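Local coordinates for sensor protein kinase HptS (Staphylococcus aureus, PDB 6LKI) that probably autophosphorylates on a histidine in response to an extracellular signal, as the sensor half of a two-component system, seen here in its probable extracellular sensor region, at residues His3-His14 with Glu154-Leu165. Numbering follows the deposited sequence.
Sequences HQHVDESQSSLH and ESVKLNHADHRL
His3 and Glu154 open a contact in which the long N-terminal helix 2-31 packs on the edge hairpin of an antiparallel sheet with strand order 2-1-4-3, a helix-on-sheet layering consistent with a PAS/Cache-like extracellular sensor module. The helix runs at 23° to strand 154-157, so the helix turns meet alternate strand residues, Glu154 and then Val156. At the first turn the Glu154 carboxylate lies nearly coplanar with the His3 ring, 14° between planes, and OE2 sits at the ring edge 3.2 Å from ND1; the N-H points poorly at it, so the bond is weak. One turn on, Val6 splits its branches: CG2 rests on the carbonyl oxygen of Glu154, whereas CG1, anti to the backbone N, presses on Val156 CG2 at 3.5 Å, a tight carbon pair. Ser9 turns its CB toward Leu165 CD2 (3.6 Å); helix 108-116 also packs on this serine. Gln10 lays CB and CG against Val156 CG2, and its chain then bends at chi2, carrying the amide beside Lys157 O and Asn159 CB. Leu13 adds CD1 to the apolar layer, 4.2 Å from Leu158 CD2; Leu158 and Leu165 also touch Ile123 of the inner strand 120-125. Where the hairpin turns, water takes over: one molecule donates to Gln10 O and accepts from Asn159 N, and a second, only weakly bonded to Leu13 O, also contacts His160 ND1. Finally the His14 ring meets the Asn159 amide with planes 52° apart, CE1 lying 3.2 Å from OD1.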
# COMPACT_ATOMS: atom_id res chain seq x y z
N HIS B 3 -10.09 -0.41 38.85
CA HIS B 3 -11.45 -0.31 38.35
C HIS B 3 -11.83 1.14 38.06
O HIS B 3 -12.48 1.43 37.04
CB HIS B 3 -12.44 -0.91 39.35
CG HIS B 3 -13.88 -0.64 39.02
ND1 HIS B 3 -14.61 -1.45 38.17
CD2 HIS B 3 -14.71 0.34 39.42
CE1 HIS B 3 -15.84 -0.97 38.06
NE2 HIS B 3 -15.93 0.12 38.81
N GLN B 4 -11.43 2.07 38.92
CA GLN B 4 -11.72 3.48 38.67
C GLN B 4 -10.87 4.05 37.55
O GLN B 4 -11.20 5.12 37.03
CB GLN B 4 -11.52 4.33 39.93
CG GLN B 4 -10.09 4.43 40.41
CD GLN B 4 -9.99 4.80 41.88
OE1 GLN B 4 -8.96 5.29 42.34
NE2 GLN B 4 -11.06 4.55 42.63
N HIS B 5 -9.78 3.38 37.18
CA HIS B 5 -8.98 3.82 36.05
C HIS B 5 -9.40 3.19 34.73
O HIS B 5 -9.17 3.78 33.67
CB HIS B 5 -7.50 3.51 36.30
CG HIS B 5 -6.90 4.32 37.41
ND1 HIS B 5 -5.82 3.89 38.16
CD2 HIS B 5 -7.23 5.54 37.90
CE1 HIS B 5 -5.52 4.81 39.06
NE2 HIS B 5 -6.36 5.82 38.93
N VAL B 6 -10.04 2.01 34.77
CA VAL B 6 -10.47 1.36 33.54
C VAL B 6 -11.74 2.00 33.00
O VAL B 6 -11.89 2.17 31.79
CB VAL B 6 -10.65 -0.15 33.79
CG1 VAL B 6 -11.07 -0.84 32.51
CG2 VAL B 6 -9.37 -0.77 34.30
N ASP B 7 -12.67 2.37 33.88
CA ASP B 7 -13.94 2.93 33.41
C ASP B 7 -13.78 4.37 32.93
O ASP B 7 -14.51 4.80 32.03
CB ASP B 7 -15.01 2.83 34.50
CG ASP B 7 -14.64 3.58 35.77
OD1 ASP B 7 -13.55 4.19 35.82
OD2 ASP B 7 -15.46 3.58 36.71
N GLU B 8 -12.86 5.14 33.52
CA GLU B 8 -12.62 6.50 33.05
C GLU B 8 -11.98 6.52 31.67
O GLU B 8 -12.35 7.33 30.81
CB GLU B 8 -11.75 7.27 34.05
CG GLU B 8 -12.32 7.32 35.46
CD GLU B 8 -11.51 8.21 36.39
OE1 GLU B 8 -12.10 9.07 37.07
OE2 GLU B 8 -10.28 8.04 36.42
N SER B 9 -11.02 5.62 31.43
CA SER B 9 -10.37 5.57 30.12
C SER B 9 -11.34 5.07 29.05
O SER B 9 -11.36 5.60 27.94
CB SER B 9 -9.13 4.69 30.19
OG SER B 9 -8.04 5.39 30.76
N GLN B 10 -12.14 4.05 29.37
CA GLN B 10 -13.16 3.59 28.44
C GLN B 10 -14.11 4.73 28.08
O GLN B 10 -14.40 4.95 26.90
CB GLN B 10 -13.94 2.41 29.02
CG GLN B 10 -14.97 1.78 28.06
CD GLN B 10 -16.31 2.49 28.02
OE1 GLN B 10 -16.62 3.32 28.88
NE2 GLN B 10 -17.12 2.17 27.01
N SER B 11 -14.59 5.45 29.09
CA SER B 11 -15.53 6.54 28.84
C SER B 11 -14.87 7.68 28.07
O SER B 11 -15.49 8.29 27.20
CB SER B 11 -16.10 7.04 30.16
OG SER B 11 -16.99 8.13 29.94
N SER B 12 -13.60 7.97 28.37
CA SER B 12 -12.88 9.01 27.63
C SER B 12 -12.65 8.59 26.19
O SER B 12 -12.85 9.39 25.26
CB SER B 12 -11.56 9.32 28.33
OG SER B 12 -10.96 10.48 27.78
N LEU B 13 -12.22 7.34 25.97
CA LEU B 13 -12.07 6.85 24.61
C LEU B 13 -13.42 6.74 23.90
O LEU B 13 -13.51 6.96 22.69
CB LEU B 13 -11.36 5.49 24.61
CG LEU B 13 -9.91 5.49 25.09
CD1 LEU B 13 -9.40 4.06 25.28
CD2 LEU B 13 -9.02 6.25 24.13
N HIS B 14 -14.47 6.40 24.65
CA HIS B 14 -15.82 6.40 24.09
C HIS B 14 -16.20 7.79 23.60
O HIS B 14 -16.74 7.95 22.50
CB HIS B 14 -16.81 5.90 25.14
CG HIS B 14 -18.25 6.02 24.74
ND1 HIS B 14 -18.70 5.70 23.48
CD2 HIS B 14 -19.34 6.43 25.43
CE1 HIS B 14 -20.00 5.90 23.41
NE2 HIS B 14 -20.42 6.34 24.59
N GLU B 154 -8.03 -5.69 35.09
CA GLU B 154 -9.45 -5.42 34.93
C GLU B 154 -9.68 -4.90 33.52
O GLU B 154 -8.98 -3.99 33.08
CB GLU B 154 -9.95 -4.41 35.97
CG GLU B 154 -10.66 -5.04 37.15
CD GLU B 154 -11.12 -4.02 38.17
OE1 GLU B 154 -10.27 -3.54 38.96
OE2 GLU B 154 -12.33 -3.70 38.19
N SER B 155 -10.66 -5.48 32.82
CA SER B 155 -10.90 -5.17 31.42
C SER B 155 -12.33 -4.70 31.22
O SER B 155 -13.24 -5.09 31.95
CB SER B 155 -10.62 -6.39 30.53
OG SER B 155 -11.53 -7.44 30.81
N VAL B 156 -12.52 -3.86 30.20
CA VAL B 156 -13.84 -3.45 29.74
C VAL B 156 -13.85 -3.51 28.22
O VAL B 156 -12.80 -3.55 27.56
CB VAL B 156 -14.22 -2.03 30.21
CG1 VAL B 156 -14.41 -1.98 31.72
CG2 VAL B 156 -13.20 -1.01 29.74
N LYS B 157 -15.05 -3.50 27.65
CA LYS B 157 -15.23 -3.55 26.21
C LYS B 157 -15.31 -2.14 25.65
O LYS B 157 -16.10 -1.32 26.13
CB LYS B 157 -16.49 -4.34 25.85
CG LYS B 157 -16.58 -4.74 24.38
CD LYS B 157 -17.79 -4.09 23.72
CE LYS B 157 -17.77 -4.30 22.21
NZ LYS B 157 -18.35 -3.13 21.49
N LEU B 158 -14.48 -1.85 24.65
CA LEU B 158 -14.51 -0.53 24.03
C LEU B 158 -15.75 -0.39 23.15
O LEU B 158 -16.24 -1.36 22.56
CB LEU B 158 -13.24 -0.30 23.21
CG LEU B 158 -11.96 -0.13 24.04
CD1 LEU B 158 -10.78 0.28 23.17
CD2 LEU B 158 -12.17 0.88 25.16
N ASN B 159 -16.25 0.84 23.07
CA ASN B 159 -17.59 1.06 22.52
C ASN B 159 -17.62 0.98 21.00
O ASN B 159 -18.63 0.55 20.43
CB ASN B 159 -18.11 2.42 22.99
CG ASN B 159 -19.52 2.70 22.50
OD1 ASN B 159 -19.72 3.37 21.49
ND2 ASN B 159 -20.50 2.19 23.23
N HIS B 160 -16.54 1.38 20.33
CA HIS B 160 -16.58 1.58 18.89
C HIS B 160 -16.24 0.33 18.09
O HIS B 160 -16.54 0.28 16.89
CB HIS B 160 -15.63 2.70 18.49
CG HIS B 160 -14.18 2.35 18.67
ND1 HIS B 160 -13.58 2.28 19.90
CD2 HIS B 160 -13.22 2.04 17.76
CE1 HIS B 160 -12.31 1.94 19.75
NE2 HIS B 160 -12.07 1.79 18.46
N ALA B 161 -15.60 -0.66 18.70
CA ALA B 161 -15.23 -1.88 17.99
C ALA B 161 -15.13 -3.02 18.99
O ALA B 161 -15.22 -2.82 20.20
CB ALA B 161 -13.93 -1.69 17.21
N ASP B 162 -14.92 -4.23 18.45
CA ASP B 162 -14.80 -5.43 19.28
C ASP B 162 -13.42 -5.50 19.94
O ASP B 162 -12.65 -6.44 19.76
CB ASP B 162 -15.08 -6.67 18.44
CG ASP B 162 -16.49 -6.70 17.88
OD1 ASP B 162 -17.44 -6.62 18.69
OD2 ASP B 162 -16.65 -6.81 16.65
N HIS B 163 -13.12 -4.46 20.72
CA HIS B 163 -11.84 -4.34 21.40
C HIS B 163 -12.06 -4.26 22.91
O HIS B 163 -13.12 -3.83 23.38
CB HIS B 163 -11.08 -3.10 20.92
CG HIS B 163 -10.75 -3.12 19.46
ND1 HIS B 163 -10.39 -1.98 18.76
CD2 HIS B 163 -10.74 -4.13 18.56
CE1 HIS B 163 -10.17 -2.30 17.50
NE2 HIS B 163 -10.37 -3.59 17.35
N ARG B 164 -11.04 -4.67 23.66
CA ARG B 164 -11.07 -4.65 25.11
C ARG B 164 -9.87 -3.86 25.63
O ARG B 164 -8.73 -4.10 25.20
CB ARG B 164 -11.05 -6.06 25.69
CG ARG B 164 -12.34 -6.84 25.47
CD ARG B 164 -12.13 -8.32 25.70
NE ARG B 164 -11.31 -8.92 24.65
CZ ARG B 164 -10.40 -9.87 24.85
NH1 ARG B 164 -10.18 -10.32 26.08
NH2 ARG B 164 -9.70 -10.35 23.84
N LEU B 165 -10.12 -2.94 26.56
CA LEU B 165 -9.07 -2.19 27.23
C LEU B 165 -8.75 -2.88 28.55
O LEU B 165 -9.63 -3.04 29.39
CB LEU B 165 -9.49 -0.74 27.46
CG LEU B 165 -8.62 0.03 28.46
CD1 LEU B 165 -7.22 0.24 27.92
CD2 LEU B 165 -9.27 1.35 28.83
O HOH W 1 -14.76 3.25 24.63
O HOH W 2 -14.47 3.94 22.04